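Local coordinates for TnpArep for protein (Escherichia coli, PDB 4ER8), which binds hairpins of repeated extragenic palindromes and catalyses cleavage and recombination of the mosaic elements that contain them, at residues 39-44 and 81-86; 52-55 and 60-63; 127-130 and 136-139. All blocks are in the same frame, centred on the assembly; numbering follows the deposited sequence.

How the interactions relate
Interaction 2 is the core of the three: a fully buried pairing of strands 49-55 and 59-65 close to the centre of the chain, held by backbone hydrogen bonds and ring packing and tied to the nickel site. Interactions 1 and 3 are partly buried and lie on its flanks, about 24 Å apart between centres. Interaction 1 joins helices 32-45 and 73-87 by thin side-chain packing and turns polar groups to DNA. Ile39 packs on Trp53, so it touches interaction 2. Interaction 3 is apolar and aromatic, far from DNA. It meets interaction 2 through a probable hydrogen bond from Thr136 N to Trp53 O.

Interaction 1 of 3, residues 39-44 and 81-86; sequences IIKVKR and KKQFTH. With nucleotides of chain B.
Gln83 sits between Lys41 and Val42 of helix 32-45 and the DNA, and links the two. Its side chain leaves helix 73-87 toward the other helix and bends at chi2 (-69°). The aliphatic part faces Val42, with Val42 CG2 4.0 Å from Gln83 CG. The amide end faces Lys41, whose CE lies 3.8 Å from Gln83 NE2. The lysine chain crosses the glutamine at about a right angle. No hydrogen bond joins the two segments, so they meet by van der Waals packing alone. The amide nitrogen of Gln83 is used on DNA: NE2 donates to OP1 of DG14 of chain B at 3.2 Å, with a bent N-H...O angle of 140°. Lys41 NZ stays 3.7 Å from OP2 of DG14 of chain B, where its charge may still help to balance the phosphate. Lys82 NZ donates to N3 of DC27 of chain B at 3.1 Å and also forms a salt bridge with Glu79. Thr85 OG1 lies 2.6 Å from OP1 of DT29 of chain B. Behind this polar layer, Val42 also packs on Ile80, and Phe84 on Ala38. The chemistry is therefore divided: thin van der Waals packing brings the helices together here, while the Gln83 amide holds a phosphate and the Lys82 ammonium a base edge, with the Thr85 hydroxyl close to a second phosphate, as suits a protein that binds a REP hairpin.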
loop_
_atom_site.group_PDB
_atom_site.type_symbol
_atom_site.label_atom_id
_atom_site.label_comp_id
_atom_site.label_asym_id
_atom_site.label_seq_id
_atom_site.Cartn_x
_atom_site.Cartn_y
_atom_site.Cartn_z
ATOM N N ILE A 39 -10.291 4.083 -3.733
ATOM C CA ILE A 39 -10.158 2.740 -3.160
ATOM C C ILE A 39 -11.520 2.252 -2.712
ATOM O O ILE A 39 -11.872 1.088 -2.923
ATOM C CB ILE A 39 -9.241 2.747 -1.936
ATOM C CG1 ILE A 39 -7.794 3.147 -2.321
ATOM C CG2 ILE A 39 -9.348 1.429 -1.170
ATOM C CD1 ILE A 39 -6.989 3.735 -1.157
ATOM N N ILE A 40 -12.277 3.161 -2.093
ATOM C CA ILE A 40 -13.672 2.911 -1.705
ATOM C C ILE A 40 -14.545 2.424 -2.877
ATOM O O ILE A 40 -15.202 1.371 -2.779
ATOM C CB ILE A 40 -14.334 4.190 -1.167
ATOM C CG1 ILE A 40 -13.505 4.860 -0.051
ATOM C CG2 ILE A 40 -15.786 3.886 -0.772
ATOM C CD1 ILE A 40 -13.243 3.973 1.124
ATOM N N LYS A 41 -14.538 3.187 -3.976
ATOM C CA LYS A 41 -15.345 2.850 -5.158
ATOM C C LYS A 41 -15.045 1.439 -5.653
ATOM O O LYS A 41 -15.960 0.682 -5.971
ATOM C CB LYS A 41 -15.150 3.886 -6.281
ATOM C CG LYS A 41 -16.117 3.752 -7.485
ATOM C CD LYS A 41 -17.122 4.938 -7.549
ATOM C CE LYS A 41 -17.455 5.425 -9.003
ATOM N NZ LYS A 41 -18.462 4.589 -9.780
ATOM N N VAL A 42 -13.755 1.097 -5.693
ATOM C CA VAL A 42 -13.283 -0.191 -6.230
ATOM C C VAL A 42 -13.567 -1.335 -5.253
ATOM O O VAL A 42 -13.976 -2.442 -5.653
ATOM C CB VAL A 42 -11.756 -0.135 -6.634
ATOM C CG1 VAL A 42 -11.297 -1.455 -7.297
ATOM C CG2 VAL A 42 -11.494 1.025 -7.581
ATOM N N LYS A 43 -13.360 -1.051 -3.967
ATOM C CA LYS A 43 -13.527 -2.043 -2.919
ATOM C C LYS A 43 -14.948 -2.551 -2.931
ATOM O O LYS A 43 -15.168 -3.773 -2.867
ATOM C CB LYS A 43 -13.167 -1.457 -1.559
ATOM C CG LYS A 43 -12.942 -2.496 -0.483
ATOM C CD LYS A 43 -12.537 -1.846 0.849
ATOM C CE LYS A 43 -12.277 -2.885 1.953
ATOM N NZ LYS A 43 -13.363 -3.916 2.020
ATOM N N ARG A 44 -15.895 -1.609 -3.037
ATOM C CA ARG A 44 -17.334 -1.919 -3.189
ATOM C C ARG A 44 -17.612 -2.913 -4.342
ATOM O O ARG A 44 -18.276 -3.940 -4.144
ATOM C CB ARG A 44 -18.174 -0.633 -3.375
ATOM C CG ARG A 44 -18.272 0.318 -2.121
ATOM C CD ARG A 44 -18.996 1.692 -2.396
ATOM N NE ARG A 44 -20.264 1.532 -3.130
ATOM C CZ ARG A 44 -20.462 1.863 -4.414
ATOM N NH1 ARG A 44 -19.480 2.410 -5.136
ATOM N NH2 ARG A 44 -21.655 1.655 -4.981
ATOM N N LYS A 81 -5.927 2.766 -9.684
ATOM C CA LYS A 81 -5.045 3.785 -10.282
ATOM C C LYS A 81 -5.854 4.509 -11.303
ATOM O O LYS A 81 -5.632 5.683 -11.521
ATOM C CB LYS A 81 -3.829 3.172 -10.974
ATOM C CG LYS A 81 -2.850 2.482 -10.051
ATOM C CD LYS A 81 -1.922 1.539 -10.788
ATOM C CE LYS A 81 -0.519 2.024 -10.758
ATOM N NZ LYS A 81 0.360 1.136 -11.574
ATOM N N LYS A 82 -6.813 3.815 -11.918
ATOM C CA LYS A 82 -7.659 4.470 -12.932
ATOM C C LYS A 82 -8.563 5.544 -12.322
ATOM O O LYS A 82 -8.463 6.705 -12.721
ATOM C CB LYS A 82 -8.478 3.466 -13.722
ATOM C CG LYS A 82 -9.190 4.048 -14.933
ATOM C CD LYS A 82 -9.467 2.978 -16.005
ATOM C CE LYS A 82 -10.566 2.010 -15.599
ATOM N NZ LYS A 82 -10.603 0.776 -16.483
ATOM N N GLN A 83 -9.409 5.175 -11.349
ATOM C CA GLN A 83 -10.264 6.170 -10.673
ATOM C C GLN A 83 -9.458 7.364 -10.253
ATOM O O GLN A 83 -9.794 8.479 -10.570
ATOM C CB GLN A 83 -10.950 5.636 -9.419
ATOM C CG GLN A 83 -11.825 4.428 -9.608
ATOM C CD GLN A 83 -13.096 4.692 -10.400
ATOM O OE1 GLN A 83 -13.423 3.913 -11.299
ATOM N NE2 GLN A 83 -13.834 5.763 -10.055
ATOM N N PHE A 84 -8.378 7.141 -9.536
ATOM C CA PHE A 84 -7.625 8.267 -9.036
ATOM C C PHE A 84 -7.004 9.101 -10.158
ATOM O O PHE A 84 -6.926 10.334 -10.041
ATOM C CB PHE A 84 -6.585 7.820 -8.008
ATOM C CG PHE A 84 -5.771 8.942 -7.454
ATOM C CD1 PHE A 84 -6.254 9.714 -6.402
ATOM C CD2 PHE A 84 -4.521 9.241 -7.992
ATOM C CE1 PHE A 84 -5.496 10.771 -5.866
ATOM C CE2 PHE A 84 -3.768 10.286 -7.486
ATOM C CZ PHE A 84 -4.260 11.056 -6.412
ATOM N N THR A 85 -6.560 8.451 -11.233
ATOM C CA THR A 85 -6.048 9.194 -12.389
ATOM C C THR A 85 -7.159 10.096 -12.965
ATOM O O THR A 85 -6.934 11.287 -13.234
ATOM C CB THR A 85 -5.453 8.256 -13.429
ATOM O OG1 THR A 85 -4.190 7.788 -12.941
ATOM C CG2 THR A 85 -5.229 8.968 -14.753
ATOM N N HIS A 86 -8.362 9.521 -13.085
ATOM C CA HIS A 86 -9.564 10.216 -13.551
ATOM C C HIS A 86 -9.876 11.410 -12.665
ATOM O O HIS A 86 -9.898 12.555 -13.139
ATOM C CB HIS A 86 -10.761 9.249 -13.559
ATOM C CG HIS A 86 -11.994 9.805 -14.204
ATOM N ND1 HIS A 86 -11.967 10.483 -15.408
ATOM C CD2 HIS A 86 -13.298 9.757 -13.825
ATOM C CE1 HIS A 86 -13.199 10.843 -15.734
ATOM N NE2 HIS A 86 -14.025 10.414 -14.793
ATOM P P DT B 29 -3.815 5.200 -15.542
ATOM O OP1 DT B 29 -4.196 5.430 -14.120
ATOM O OP2 DT B 29 -2.668 5.902 -16.161
ATOM O "O5'" DT B 29 -3.759 3.622 -15.870
ATOM C "C5'" DT B 29 -4.632 2.789 -15.089
ATOM C "C4'" DT B 29 -4.281 1.317 -15.213
ATOM O "O4'" DT B 29 -4.691 0.912 -16.511
ATOM C "C3'" DT B 29 -2.796 0.966 -15.125
ATOM O "O3'" DT B 29 -2.588 0.040 -14.041
ATOM C "C2'" DT B 29 -2.436 0.440 -16.511
ATOM C "C1'" DT B 29 -3.785 -0.012 -17.035
ATOM N N1 DT B 29 -3.900 0.102 -18.516
ATOM C C2 DT B 29 -4.549 -0.898 -19.192
ATOM O O2 DT B 29 -5.022 -1.850 -18.633
ATOM N N3 DT B 29 -4.627 -0.750 -20.548
ATOM C C4 DT B 29 -4.096 0.316 -21.250
ATOM O O4 DT B 29 -4.172 0.415 -22.448
ATOM C C5 DT B 29 -3.431 1.317 -20.497
ATOM C C7 DT B 29 -2.835 2.459 -21.241
ATOM C C6 DT B 29 -3.360 1.186 -19.166
ATOM P P DC B 27 -9.484 3.259 -25.501
ATOM O OP1 DC B 27 -9.528 4.152 -26.682
ATOM O OP2 DC B 27 -8.280 2.409 -25.233
ATOM O "O5'" DC B 27 -9.779 4.165 -24.210
ATOM C "C5'" DC B 27 -9.895 5.551 -24.345
ATOM C "C4'" DC B 27 -10.028 6.163 -22.972
ATOM O "O4'" DC B 27 -11.046 5.439 -22.236
ATOM C "C3'" DC B 27 -8.779 6.080 -22.123
ATOM O "O3'" DC B 27 -8.759 7.205 -21.409
ATOM C "C2'" DC B 27 -9.034 4.996 -21.100
ATOM C "C1'" DC B 27 -10.547 4.951 -21.025
ATOM N N1 DC B 27 -10.997 3.563 -20.849
ATOM C C2 DC B 27 -11.141 3.146 -19.526
ATOM O O2 DC B 27 -10.895 3.969 -18.621
ATOM N N3 DC B 27 -11.558 1.870 -19.271
ATOM C C4 DC B 27 -11.788 1.031 -20.275
ATOM N N4 DC B 27 -12.164 -0.201 -19.915
ATOM C C5 DC B 27 -11.647 1.435 -21.648
ATOM C C6 DC B 27 -11.243 2.705 -21.890
ATOM P P DG B 14 -16.164 5.325 -13.706
ATOM O OP1 DG B 14 -15.536 6.296 -12.761
ATOM O OP2 DG B 14 -17.314 4.464 -13.292
ATOM O "O5'" DG B 14 -16.563 6.188 -15.000
ATOM C "C5'" DG B 14 -15.743 7.187 -15.649
ATOM C "C4'" DG B 14 -16.521 7.852 -16.806
ATOM O "O4'" DG B 14 -16.759 6.950 -17.934
ATOM C "C3'" DG B 14 -17.935 8.388 -16.496
ATOM O "O3'" DG B 14 -18.237 9.455 -17.398
ATOM C "C2'" DG B 14 -18.872 7.211 -16.791
ATOM C "C1'" DG B 14 -18.165 6.680 -18.040
ATOM N N9 DG B 14 -18.489 5.287 -18.360
ATOM C C8 DG B 14 -19.035 4.302 -17.550
ATOM N N7 DG B 14 -19.243 3.168 -18.193
ATOM C C5 DG B 14 -18.815 3.450 -19.509
ATOM C C6 DG B 14 -18.777 2.633 -20.673
ATOM O O6 DG B 14 -19.153 1.448 -20.763
ATOM N N1 DG B 14 -18.268 3.281 -21.811
ATOM C C2 DG B 14 -17.850 4.606 -21.798
ATOM N N2 DG B 14 -17.389 5.128 -22.959
ATOM N N3 DG B 14 -17.877 5.383 -20.705
ATOM C C4 DG B 14 -18.357 4.738 -19.612
#

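Interaction 2 of 3, residues 52-55 and 60-63; sequences AWVV and MHCI. With NI (nickel (II) ion), chain C.
Trp53 lies with one indole face on Cys62, its partner in a non-hydrogen-bonded antiparallel pair. Its CG is anti to the backbone N (chi1 -157°), which lays the indole across the cysteine. Cys62 CB makes a CH-pi contact 3.5 Å from the centroid of the five-membered Trp53 ring, and Cys62 SG stands over the six-membered ring. Met60 SD comes to the indole edge, in the ring plane, where Trp53 NE1 gives it a weak hydrogen bond of 3.5 Å. Replacing Trp53 with an alanine would probably leave Met60 SD without its N-H donor and open a gap over Cys62. Backbone bonds fix this register. Ile63 N donates to Ala52 O at 2.8 Å, and Val54 N to His61 O at 3.0 Å. On the other face, Val54 CG2 packs on His61 CB and nears the imidazole edge. His61 NE2 binds nickel at 2.0 Å, joined by His59, Asn119, His123 and Glu161; Thr17 OG1 is hydrogen-bonded to ND1 and would help fix the ring's rotation. His59, Met60 and His61 form the His-hydrophobic-His (HUH) motif. Strand 13-19 pairs with the far side of 59-65. Helices 32-45 and 73-87 cover the Trp53 face, and helix 106-122 packs against Ala52, Val54 and Ile63.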
loop_
_atom_site.group_PDB
_atom_site.type_symbol
_atom_site.label_atom_id
_atom_site.label_comp_id
_atom_site.label_asym_id
_atom_site.label_seq_id
_atom_site.Cartn_x
_atom_site.Cartn_y
_atom_site.Cartn_z
ATOM N N ALA A 52 -3.514 -3.975 5.741
ATOM C CA ALA A 52 -2.862 -2.738 6.102
ATOM C C ALA A 52 -2.539 -1.846 4.904
ATOM O O ALA A 52 -2.452 -2.320 3.779
ATOM C CB ALA A 52 -1.614 -3.009 6.910
ATOM N N TRP A 53 -2.340 -0.554 5.160
ATOM C CA TRP A 53 -2.013 0.342 4.082
ATOM C C TRP A 53 -1.322 1.597 4.633
ATOM O O TRP A 53 -1.755 2.103 5.654
ATOM C CB TRP A 53 -3.322 0.690 3.380
ATOM C CG TRP A 53 -3.254 1.157 1.970
ATOM C CD1 TRP A 53 -2.402 2.092 1.438
ATOM C CD2 TRP A 53 -4.142 0.769 0.911
ATOM N NE1 TRP A 53 -2.690 2.269 0.095
ATOM C CE2 TRP A 53 -3.767 1.484 -0.236
ATOM C CE3 TRP A 53 -5.226 -0.123 0.828
ATOM C CZ2 TRP A 53 -4.432 1.327 -1.460
ATOM C CZ3 TRP A 53 -5.876 -0.285 -0.379
ATOM C CH2 TRP A 53 -5.479 0.424 -1.511
ATOM N N VAL A 54 -0.226 2.048 4.008
ATOM C CA VAL A 54 0.232 3.432 4.160
ATOM C C VAL A 54 0.143 4.172 2.838
ATOM O O VAL A 54 0.357 3.604 1.759
ATOM C CB VAL A 54 1.715 3.593 4.463
ATOM C CG1 VAL A 54 1.966 3.747 5.898
ATOM C CG2 VAL A 54 2.543 2.509 3.796
ATOM N N VAL A 55 -0.082 5.468 2.941
ATOM C CA VAL A 55 0.088 6.348 1.812
ATOM C C VAL A 55 1.198 7.340 2.121
ATOM O O VAL A 55 1.197 8.007 3.149
ATOM C CB VAL A 55 -1.159 7.139 1.586
ATOM C CG1 VAL A 55 -0.964 8.060 0.366
ATOM C CG2 VAL A 55 -2.349 6.186 1.444
ATOM N N MET A 60 2.867 4.203 -2.127
ATOM C CA MET A 60 2.148 3.580 -1.062
ATOM C C MET A 60 2.528 2.125 -1.036
ATOM O O MET A 60 2.983 1.587 -2.054
ATOM C CB MET A 60 0.639 3.784 -1.232
ATOM C CG MET A 60 -0.048 3.141 -2.420
ATOM S SD MET A 60 -1.658 3.991 -2.832
ATOM C CE MET A 60 -2.096 3.143 -4.300
ATOM N N HIS A 61 2.372 1.503 0.130
ATOM C CA HIS A 61 2.555 0.084 0.310
ATOM C C HIS A 61 1.321 -0.442 0.972
ATOM O O HIS A 61 0.749 0.246 1.824
ATOM C CB HIS A 61 3.686 -0.163 1.272
ATOM C CG HIS A 61 4.977 0.451 0.866
ATOM N ND1 HIS A 61 5.809 -0.119 -0.077
ATOM C CD2 HIS A 61 5.606 1.568 1.295
ATOM C CE1 HIS A 61 6.882 0.637 -0.234
ATOM N NE2 HIS A 61 6.792 1.660 0.597
ATOM N N CYS A 62 0.906 -1.658 0.651
ATOM C CA CYS A 62 -0.250 -2.192 1.377
ATOM C C CYS A 62 -0.365 -3.725 1.367
ATOM O O CYS A 62 0.338 -4.404 0.629
ATOM C CB CYS A 62 -1.509 -1.540 0.848
ATOM S SG CYS A 62 -1.838 -2.069 -0.806
ATOM N N ILE A 63 -1.239 -4.260 2.212
ATOM C CA ILE A 63 -1.546 -5.708 2.240
ATOM C C ILE A 63 -3.039 -6.020 2.063
ATOM O O ILE A 63 -3.874 -5.458 2.788
ATOM C CB ILE A 63 -1.093 -6.342 3.535
ATOM C CG1 ILE A 63 0.415 -6.145 3.726
ATOM C CG2 ILE A 63 -1.404 -7.805 3.500
ATOM C CD1 ILE A 63 0.924 -6.401 5.174
HETATM NI NI NI C . 8.133 3.074 1.041
#

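Interaction 3 of 3, residues 127-130 and 136-139; sequences KQVS and TFHR
Phe137 turns its ring to Val129 by setting CG anti to the backbone N (chi1 179°), and this carries the phenyl group off the first turn of helix 137-142 toward the loop 127-130. In His138, CG lies beside the backbone N (chi1 -48°), which swings the imidazole back to Ser130. The main contact is a CH-pi interaction. Val129 CG2 stands over the centre of the Phe137 ring, 3.4 Å from the centroid and only 13° off the ring normal. The two side chains cross at about a right angle, and CG2 is the methyl that meets the ring face. Ser130 adds its CB, 3.8 Å from Phe137 CE2. Its carbonyl goes to the histidine: Ser130 O lies in the plane of the His138 ring, at its edge, 3.3 Å from His138 CE1. The NE2 of that ring is hydrogen-bonded to Trp132 O, in the loop between the two segments. One face of the imidazole also carries Phe137 CD2, 4.1 Å above its plane, so the neighbouring aromatic rings pack on each other. Around this group, Trp150 touches both Val129 and Phe137, Ile148 touches Ser130, and Tyr117 meets Phe137 edge-to-face. Thr136 precedes the helix, but its OG1 does not cap it; it bonds to Tyr117 OH and Trp53 N. The arrangement is plain packing, well away from nickel and DNA. It is a short loop folded back on the start of a helix, and it joins the region after helix 106-122 to helix 137-142 beside the edge strand 49-55.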
loop_
_atom_site.group_PDB
_atom_site.type_symbol
_atom_site.label_atom_id
_atom_site.label_comp_id
_atom_site.label_asym_id
_atom_site.label_seq_id
_atom_site.Cartn_x
_atom_site.Cartn_y
_atom_site.Cartn_z
ATOM N N LYS A 127 9.483 11.081 12.945
ATOM C CA LYS A 127 10.420 10.356 13.809
ATOM C C LYS A 127 9.699 9.242 14.581
ATOM O O LYS A 127 10.341 8.351 15.130
ATOM C CB LYS A 127 11.314 11.287 14.670
ATOM C CG LYS A 127 10.759 12.713 14.941
ATOM C CD LYS A 127 10.896 13.732 13.739
ATOM C CE LYS A 127 9.752 14.843 13.698
ATOM N NZ LYS A 127 8.334 14.312 13.459
ATOM N N GLN A 128 8.366 9.290 14.554
ATOM C CA GLN A 128 7.512 8.372 15.297
ATOM C C GLN A 128 6.311 7.907 14.479
ATOM O O GLN A 128 5.582 8.722 13.924
ATOM C CB GLN A 128 7.034 9.020 16.584
ATOM C CG GLN A 128 8.040 8.944 17.717
ATOM C CD GLN A 128 7.960 7.616 18.483
ATOM O OE1 GLN A 128 8.995 7.080 18.910
ATOM N NE2 GLN A 128 6.735 7.081 18.662
ATOM N N VAL A 129 6.091 6.592 14.425
ATOM C CA VAL A 129 5.098 6.075 13.492
ATOM C C VAL A 129 3.733 6.628 13.773
ATOM O O VAL A 129 2.921 6.678 12.872
ATOM C CB VAL A 129 5.004 4.481 13.358
ATOM C CG1 VAL A 129 6.214 3.779 13.906
ATOM C CG2 VAL A 129 3.717 3.941 13.964
ATOM N N SER A 130 3.454 7.042 15.000
ATOM C CA SER A 130 2.110 7.565 15.256
ATOM C C SER A 130 1.961 9.023 14.787
ATOM O O SER A 130 0.838 9.548 14.724
ATOM C CB SER A 130 1.688 7.403 16.727
ATOM O OG SER A 130 2.557 8.149 17.561
ATOM N N THR A 136 -3.383 3.019 8.039
ATOM C CA THR A 136 -4.300 2.272 8.866
ATOM C C THR A 136 -3.740 1.991 10.282
ATOM O O THR A 136 -4.316 1.193 11.061
ATOM C CB THR A 136 -4.631 0.957 8.223
ATOM O OG1 THR A 136 -3.429 0.176 8.097
ATOM C CG2 THR A 136 -5.250 1.215 6.876
ATOM N N PHE A 137 -2.617 2.634 10.609
ATOM C CA PHE A 137 -2.001 2.409 11.916
ATOM C C PHE A 137 -2.981 2.722 13.029
ATOM O O PHE A 137 -3.263 1.886 13.872
ATOM C CB PHE A 137 -0.752 3.237 12.078
ATOM C CG PHE A 137 -0.090 3.067 13.410
ATOM C CD1 PHE A 137 0.547 1.861 13.746
ATOM C CD2 PHE A 137 -0.044 4.125 14.317
ATOM C CE1 PHE A 137 1.201 1.712 14.971
ATOM C CE2 PHE A 137 0.592 3.980 15.549
ATOM C CZ PHE A 137 1.214 2.775 15.869
ATOM N N HIS A 138 -3.498 3.943 13.008
ATOM C CA HIS A 138 -4.604 4.383 13.895
ATOM C C HIS A 138 -5.873 3.514 13.829
ATOM O O HIS A 138 -6.408 3.166 14.857
ATOM C CB HIS A 138 -4.875 5.858 13.639
ATOM C CG HIS A 138 -3.615 6.668 13.627
ATOM N ND1 HIS A 138 -3.091 7.252 14.766
ATOM C CD2 HIS A 138 -2.733 6.930 12.628
ATOM C CE1 HIS A 138 -1.960 7.869 14.464
ATOM N NE2 HIS A 138 -1.721 7.692 13.173
ATOM N N ARG A 139 -6.337 3.118 12.648
ATOM C CA ARG A 139 -7.400 2.137 12.644
ATOM C C ARG A 139 -7.000 0.950 13.532
ATOM O O ARG A 139 -7.827 0.461 14.310
ATOM C CB ARG A 139 -7.755 1.652 11.241
ATOM C CG ARG A 139 -8.880 0.631 11.225
ATOM C CD ARG A 139 -8.856 -0.286 9.994
ATOM N NE ARG A 139 -7.866 -1.354 10.163
ATOM C CZ ARG A 139 -7.212 -1.973 9.189
ATOM N NH1 ARG A 139 -7.407 -1.634 7.918
ATOM N NH2 ARG A 139 -6.342 -2.922 9.499
#